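Local structure of uncharacterized protein (Pseudomonas aeruginosa UCBPP-PA14, 3FD9) at residues G205-G208 against F209-I212. The protein restrains the type III secretion regulon as an antiactivator, probably by disrupting self-association and DNA binding of the transcriptional activator ExsA until inducing signals arrive. Sequence-based numbering, arbitrary orientation.
Sequences GLAG and FEPI
Phe209 and Glu210 are tied back to Leu206 and Ala207 by two successive i+3 backbone bonds, the signature of a short 3-10 turn: Phe209 N to Leu206 O is weak at 3.4 Å although nearly straight (164° at the hydrogen), and Glu210 N to Ala207 O measures 3.3 Å with 157°. The helical backbone angles of Ala207, Gly208 and Phe209 agree with that assignment.

On one flank of the turn Leu206 meets Phe209. The two side chains are obliquely crossed, and one branch of the leucine does the touching: Leu206 CD2 lies 3.6 Å from Phe209 CE2 and 3.7 Å from Phe209 CD2, an apolar contact made obliquely to the ring. In Phe209, CG stands beside its own backbone N and anti to the carbonyl carbon (chi1 -78°), which turns the ring back along the turn. The edge of the ring meets the Leu206 carbonyl, whose O lies in the ring plane 3.6 Å from Phe209 CD2. Leu206 O thus faces both the Phe209 N-H and a ring edge, where aryl hydrogens would offer a mildly positive border.

Glu210 folds its side chain over the second turn carbonyl, with Glu210 CD 3.6 Å from Ala207 O and the chain bent at chi2. A cis peptide bond follows, evident from the 2.8 Å between Glu210 CA and Pro211 CA, and it redirects the chain as the turn ends.

The turn belongs to the loop between helices 193-203 and 217-223. Gly208 O accepts a hydrogen bond from Arg195 NE and Phe209 O one from Trp190 NE1, while the Phe209 ring meets Trp193. Leu206 and Phe209 also touch helix 96-115 through Met99 and Leu104 respectively; Leu206 and Glu210 reach Leu223 and Trp220 of helix 217-223.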
ATOM      1  N   GLY A 205     -19.309   0.045 -24.156  1.00 29.99           N
ATOM      2  CA  GLY A 205     -19.135   0.505 -25.522  1.00 31.70           C
ATOM      3  C   GLY A 205     -18.563   1.905 -25.623  1.00 32.96           C
ATOM      4  O   GLY A 205     -18.519   2.631 -24.627  1.00 35.04           O
ATOM      5  N   LEU A 206     -18.142   2.294 -26.826  1.00 37.85           N
ATOM      6  CA  LEU A 206     -17.446   3.569 -27.026  1.00 39.38           C
ATOM      7  C   LEU A 206     -18.307   4.688 -27.619  1.00 42.23           C
ATOM      8  O   LEU A 206     -17.796   5.762 -27.945  1.00 42.57           O
ATOM      9  CB  LEU A 206     -16.213   3.363 -27.910  1.00 36.94           C
ATOM     10  CG  LEU A 206     -15.016   2.740 -27.204  1.00 40.49           C
ATOM     11  CD1 LEU A 206     -13.923   2.410 -28.195  1.00 46.83           C
ATOM     12  CD2 LEU A 206     -14.501   3.675 -26.127  1.00 45.60           C
ATOM     13  N   ALA A 207     -19.604   4.439 -27.764  1.00 49.79           N
ATOM     14  CA  ALA A 207     -20.465   5.352 -28.514  1.00 50.79           C
ATOM     15  C   ALA A 207     -20.645   6.708 -27.828  1.00 52.14           C
ATOM     16  O   ALA A 207     -20.775   7.734 -28.489  1.00 52.22           O
ATOM     17  CB  ALA A 207     -21.816   4.701 -28.780  1.00 52.09           C
ATOM     18  N   GLY A 208     -20.650   6.704 -26.500  1.00 38.16           N
ATOM     19  CA  GLY A 208     -20.908   7.908 -25.736  1.00 36.46           C
ATOM     20  C   GLY A 208     -19.883   9.005 -25.943  1.00 36.31           C
ATOM     21  O   GLY A 208     -20.120  10.145 -25.560  1.00 38.09           O
ATOM     22  N   PHE A 209     -18.742   8.666 -26.540  1.00 34.35           N
ATOM     23  CA  PHE A 209     -17.634   9.612 -26.680  1.00 32.33           C
ATOM     24  C   PHE A 209     -17.791  10.546 -27.871  1.00 34.82           C
ATOM     25  O   PHE A 209     -17.236  11.645 -27.875  1.00 34.66           O
ATOM     26  CB  PHE A 209     -16.294   8.882 -26.819  1.00 30.90           C
ATOM     27  CG  PHE A 209     -15.746   8.360 -25.533  1.00 28.27           C
ATOM     28  CD1 PHE A 209     -15.191   9.220 -24.607  1.00 27.70           C
ATOM     29  CD2 PHE A 209     -15.762   7.002 -25.260  1.00 26.94           C
ATOM     30  CE1 PHE A 209     -14.676   8.738 -23.421  1.00 25.49           C
ATOM     31  CE2 PHE A 209     -15.256   6.509 -24.087  1.00 25.08           C
ATOM     32  CZ  PHE A 209     -14.714   7.373 -23.157  1.00 24.88           C
ATOM     33  N   GLU A 210     -18.516  10.106 -28.892  1.00 41.42           N
ATOM     34  CA  GLU A 210     -18.635  10.907 -30.103  1.00 45.68           C
ATOM     35  C   GLU A 210     -19.611  12.069 -29.941  1.00 46.91           C
ATOM     36  O   GLU A 210     -20.568  11.987 -29.165  1.00 50.14           O
ATOM     37  CB  GLU A 210     -18.974  10.040 -31.318  1.00 46.01           C
ATOM     38  CG  GLU A 210     -19.938   8.903 -31.053  1.00 57.00           C
ATOM     39  CD  GLU A 210     -19.623   7.682 -31.906  1.00 69.88           C
ATOM     40  OE1 GLU A 210     -18.419   7.391 -32.102  1.00 68.43           O
ATOM     41  OE2 GLU A 210     -20.572   7.010 -32.372  1.00 75.82           O
ATOM     42  N   PRO A 211     -19.360  13.167 -30.674  1.00 50.94           N
ATOM     43  CA  PRO A 211     -18.296  13.250 -31.680  1.00 49.93           C
ATOM     44  C   PRO A 211     -16.924  13.462 -31.049  1.00 48.05           C
ATOM     45  O   PRO A 211     -16.792  14.290 -30.144  1.00 47.15           O
ATOM     46  CB  PRO A 211     -18.680  14.500 -32.489  1.00 50.11           C
ATOM     47  CG  PRO A 211     -19.919  15.071 -31.831  1.00 51.29           C
ATOM     48  CD  PRO A 211     -20.008  14.471 -30.478  1.00 50.83           C
ATOM     49  N   ILE A 212     -15.916  12.745 -31.535  1.00 48.40           N
ATOM     50  CA  ILE A 212     -14.552  12.898 -31.028  1.00 48.51           C
ATOM     51  C   ILE A 212     -13.777  13.937 -31.835  1.00 49.03           C
ATOM     52  O   ILE A 212     -14.045  14.124 -33.019  1.00 51.50           O
ATOM     53  CB  ILE A 212     -13.785  11.559 -31.068  1.00 48.08           C
ATOM     54  CG1 ILE A 212     -13.270  11.282 -32.473  1.00 49.03           C
ATOM     55  CG2 ILE A 212     -14.676  10.409 -30.607  1.00 45.71           C
ATOM     56  CD1 ILE A 212     -12.046  10.421 -32.492  1.00 54.26           C
TER